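Local coordinates for xylanase and alpha-amylase inhibitor protein (Scadoxus multiflorus, PDB 3MU7) that inhibits both xylanase and alpha-amylase, using a TIM-barrel scaffold of the glycosyl hydrolase family 18, at residues Phe123-Gly128 against Pro163-Val168. Sequence-based numbering, arbitrary orientation. Where two conformers were deposited one is given.
Sequences FHIEHG and PNLGTV
Leu-165 packs its forked end against Phe-123 and Ile-125, outward-facing residues of barrel strand 120-125. Its CD2 does most of the apolar work, sitting 3.9 Å from CB of Phe-123, near the plane of that ring at its edge, and 4.0 Å from CB of Ile-125. The other methyl, CD1, lies against the backbone instead, 3.6 Å from Phe-123 O. A chi1 of -67° sets CG of Leu-165 beside its own backbone N, which carries the methyls toward 123-125. The Leu-165 and Ile-125 side chains cross at about a right angle. Behind this buried half, Phe-123 meets Phe-174 edge-to-face and packs on Leu-136 of helix 133-144, while Ile-125 touches Tyr-133.

One residue back, Asn-164 crosses Ile-125 at a slant, its CB 3.4 Å from Ile-125 O. ND2 stands 3.3 Å from Glu-126 O and OD1 3.3 Å from His-127 C; OD1 has its hydrogen bond just beyond the segments. Glu-126 starts away from 163-168, its OE1 bonded to Gln-180 NE2. Toward solvent the contact thins out: His-127 also starts away, its NE2 bonded to Tyr-81 O, and Gly-128 is exposed.

The contact joins the fourth barrel strand to the loop leading into helix 166-170, beyond the next strand, 151-154. Here the sequence follows the family 18 DxxDxDxE signature, with Glu-126 as its glutamate and His-124 replacing the last aspartate. The chemistry implies a junction resting on Leu-165's apolar packing and Asn-164's van der Waals contact, the polar ends of Glu-126 and His-127 being committed elsewhere.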
ATOM      1  N   PHE A 123      -2.092   0.245  -5.602  1.00  5.77           N
ATOM      2  CA  PHE A 123      -1.574  -0.531  -6.739  1.00  6.07           C
ATOM      3  C   PHE A 123      -0.256  -1.184  -6.320  1.00  6.29           C
ATOM      4  O   PHE A 123       0.810  -0.551  -6.377  1.00  7.25           O
ATOM      5  CB  PHE A 123      -1.291   0.382  -7.939  1.00  6.27           C
ATOM      6  CG  PHE A 123      -2.504   0.790  -8.747  1.00  6.15           C
ATOM      7  CD1 PHE A 123      -2.447   0.747 -10.137  1.00  6.87           C
ATOM      8  CD2 PHE A 123      -3.676   1.246  -8.141  1.00  6.94           C
ATOM      9  CE1 PHE A 123      -3.533   1.158 -10.919  1.00  7.68           C
ATOM     10  CE2 PHE A 123      -4.768   1.651  -8.919  1.00  7.40           C
ATOM     11  CZ  PHE A 123      -4.692   1.605 -10.310  1.00  7.92           C
ATOM     12  N   HIS A 124      -0.310  -2.441  -5.903  1.00  6.49           N
ATOM     13  CA  HIS A 124       0.902  -3.192  -5.532  1.00  6.52           C
ATOM     14  C   HIS A 124       1.211  -4.179  -6.667  1.00  6.63           C
ATOM     15  O   HIS A 124       1.236  -5.401  -6.486  1.00  7.29           O
ATOM     16  CB  HIS A 124       0.690  -3.900  -4.186  1.00  6.69           C
ATOM     17  CG  HIS A 124       1.944  -4.425  -3.544  1.00  6.53           C
ATOM     18  ND1 HIS A 124       2.414  -3.931  -2.346  1.00  6.90           N
ATOM     19  CD2 HIS A 124       2.806  -5.405  -3.911  1.00  8.09           C
ATOM     20  CE1 HIS A 124       3.513  -4.582  -2.005  1.00  7.40           C
ATOM     21  NE2 HIS A 124       3.772  -5.481  -2.935  1.00  8.40           N
ATOM     22  N   ILE A 125       1.448  -3.623  -7.850  1.00  7.09           N
ATOM     23  CA  ILE A 125       1.645  -4.411  -9.063  1.00  7.85           C
ATOM     24  C   ILE A 125       3.109  -4.787  -9.179  1.00  8.26           C
ATOM     25  O   ILE A 125       3.964  -3.926  -9.410  1.00  9.13           O
ATOM     26  CB  ILE A 125       1.157  -3.645 -10.316  1.00  7.70           C
ATOM     27  CG1 ILE A 125      -0.295  -3.163 -10.143  1.00  8.26           C
ATOM     28  CG2 ILE A 125       1.346  -4.490 -11.575  1.00  8.57           C
ATOM     29  CD1 ILE A 125      -1.303  -4.241  -9.715  1.00  8.69           C
ATOM     30  N   GLU A 126       3.383  -6.079  -9.023  1.00  8.77           N
ATOM     31  CA  GLU A 126       4.744  -6.579  -8.909  1.00  9.81           C
ATOM     32  C   GLU A 126       5.210  -7.338 -10.152  1.00 10.20           C
ATOM     33  O   GLU A 126       6.378  -7.709 -10.245  1.00 10.59           O
ATOM     34  CB  GLU A 126       4.869  -7.445  -7.648  1.00  9.93           C
ATOM     35  CG  GLU A 126       6.303  -7.727  -7.198  1.00 11.49           C
ATOM     36  CD  GLU A 126       7.056  -6.477  -6.674  1.00  5.85           C
ATOM     37  OE1 GLU A 126       6.552  -5.818  -5.707  1.00 15.37           O
ATOM     38  OE2 GLU A 126       8.116  -6.194  -7.196  1.00 19.37           O
ATOM     39  N   HIS A 127       4.321  -7.576 -11.105  1.00 10.36           N
ATOM     40  CA  HIS A 127       4.648  -8.237 -12.363  1.00 11.29           C
ATOM     41  C   HIS A 127       3.638  -7.823 -13.404  1.00 11.90           C
ATOM     42  O   HIS A 127       2.563  -7.414 -13.102  1.00 11.92           O
ATOM     43  CB  HIS A 127       4.666  -9.771 -12.196  1.00 11.32           C
ATOM     44  CG  HIS A 127       3.321 -10.354 -11.913  1.00 11.78           C
ATOM     45  ND1 HIS A 127       2.967 -10.857 -10.697  1.00 12.77           N
ATOM     46  CD2 HIS A 127       2.246 -10.498 -12.706  1.00 13.86           C
ATOM     47  CE1 HIS A 127       1.740 -11.323 -10.761  1.00 12.43           C
ATOM     48  NE2 HIS A 127       1.260 -11.070 -11.952  1.00 14.28           N
ATOM     49  N   GLY A 128       4.018  -8.051 -14.639  0.50 12.05           N
ATOM     50  CA  GLY A 128       3.116  -7.907 -15.756  0.50 12.61           C
ATOM     51  C   GLY A 128       3.120  -6.577 -16.460  0.50 12.91           C
ATOM     52  O   GLY A 128       3.206  -6.551 -17.726  0.50 13.95           O
ATOM     53  N   PRO A 163       9.436  -0.736 -13.342  1.00  9.11           N
ATOM     54  CA  PRO A 163       9.028  -1.391 -14.593  1.00  9.66           C
ATOM     55  C   PRO A 163       7.531  -1.655 -14.713  1.00  9.43           C
ATOM     56  O   PRO A 163       6.994  -1.629 -15.818  1.00 10.67           O
ATOM     57  CB  PRO A 163       9.794  -2.721 -14.563  1.00 10.04           C
ATOM     58  CG  PRO A 163      10.186  -2.910 -13.160  1.00 11.44           C
ATOM     59  CD  PRO A 163      10.404  -1.551 -12.591  1.00  9.61           C
ATOM     60  N   ASN A 164       6.862  -1.913 -13.594  1.00  8.72           N
ATOM     61  CA  ASN A 164       5.425  -2.188 -13.622  1.00  8.97           C
ATOM     62  C   ASN A 164       4.552  -0.953 -13.535  1.00  8.66           C
ATOM     63  O   ASN A 164       3.501  -0.892 -14.167  1.00  9.42           O
ATOM     64  CB  ASN A 164       5.058  -3.176 -12.522  1.00  9.29           C
ATOM     65  CG  ASN A 164       5.763  -4.491 -12.695  1.00  9.73           C
ATOM     66  OD1 ASN A 164       5.534  -5.195 -13.676  1.00 12.71           O
ATOM     67  ND2 ASN A 164       6.663  -4.809 -11.782  1.00  9.76           N
ATOM     68  N   LEU A 165       5.005   0.032 -12.763  1.00  8.11           N
ATOM     69  CA  LEU A 165       4.170   1.169 -12.386  1.00  8.64           C
ATOM     70  C   LEU A 165       4.720   2.517 -12.833  1.00  8.29           C
ATOM     71  O   LEU A 165       4.049   3.531 -12.673  1.00  8.39           O
ATOM     72  CB  LEU A 165       3.967   1.186 -10.864  1.00  8.98           C
ATOM     73  CG  LEU A 165       3.157   0.052 -10.233  1.00 10.04           C
ATOM     74  CD1 LEU A 165       3.509  -0.102  -8.760  1.00 11.26           C
ATOM     75  CD2 LEU A 165       1.675   0.291 -10.416  1.00 12.58           C
ATOM     76  N   GLY A 166       5.932   2.541 -13.385  1.00  8.14           N
ATOM     77  CA  GLY A 166       6.600   3.806 -13.696  1.00  8.71           C
ATOM     78  C   GLY A 166       5.793   4.736 -14.586  1.00  8.63           C
ATOM     79  O   GLY A 166       5.673   5.927 -14.309  1.00  8.95           O
ATOM     80  N   THR A 167       5.230   4.195 -15.658  1.00  9.36           N
ATOM     81  CA  THR A 167       4.433   5.013 -16.570  1.00 10.63           C
ATOM     82  C   THR A 167       3.164   5.540 -15.898  1.00  9.90           C
ATOM     83  O   THR A 167       2.779   6.689 -16.105  1.00 10.21           O
ATOM     84  CB  THR A 167       4.065   4.257 -17.856  1.00 10.99           C
ATOM     85  OG1 THR A 167       3.335   3.071 -17.531  1.00 15.77           O
ATOM     86  CG2 THR A 167       5.312   3.896 -18.629  1.00 12.44           C
ATOM     87  N   VAL A 168       2.540   4.731 -15.068  1.00  9.31           N
ATOM     88  CA  VAL A 168       1.321   5.176 -14.396  1.00  9.16           C
ATOM     89  C   VAL A 168       1.658   6.236 -13.312  1.00  8.41           C
ATOM     90  O   VAL A 168       0.987   7.190 -13.175  1.00  8.42           O
ATOM     91  CB  VAL A 168       0.592   3.977 -13.764  1.00  9.55           C
ATOM     92  CG1 VAL A 168      -0.702   4.501 -13.194  1.00 10.45           C
ATOM     93  CG2 VAL A 168       0.387   2.877 -14.798  1.00 11.25           C
TER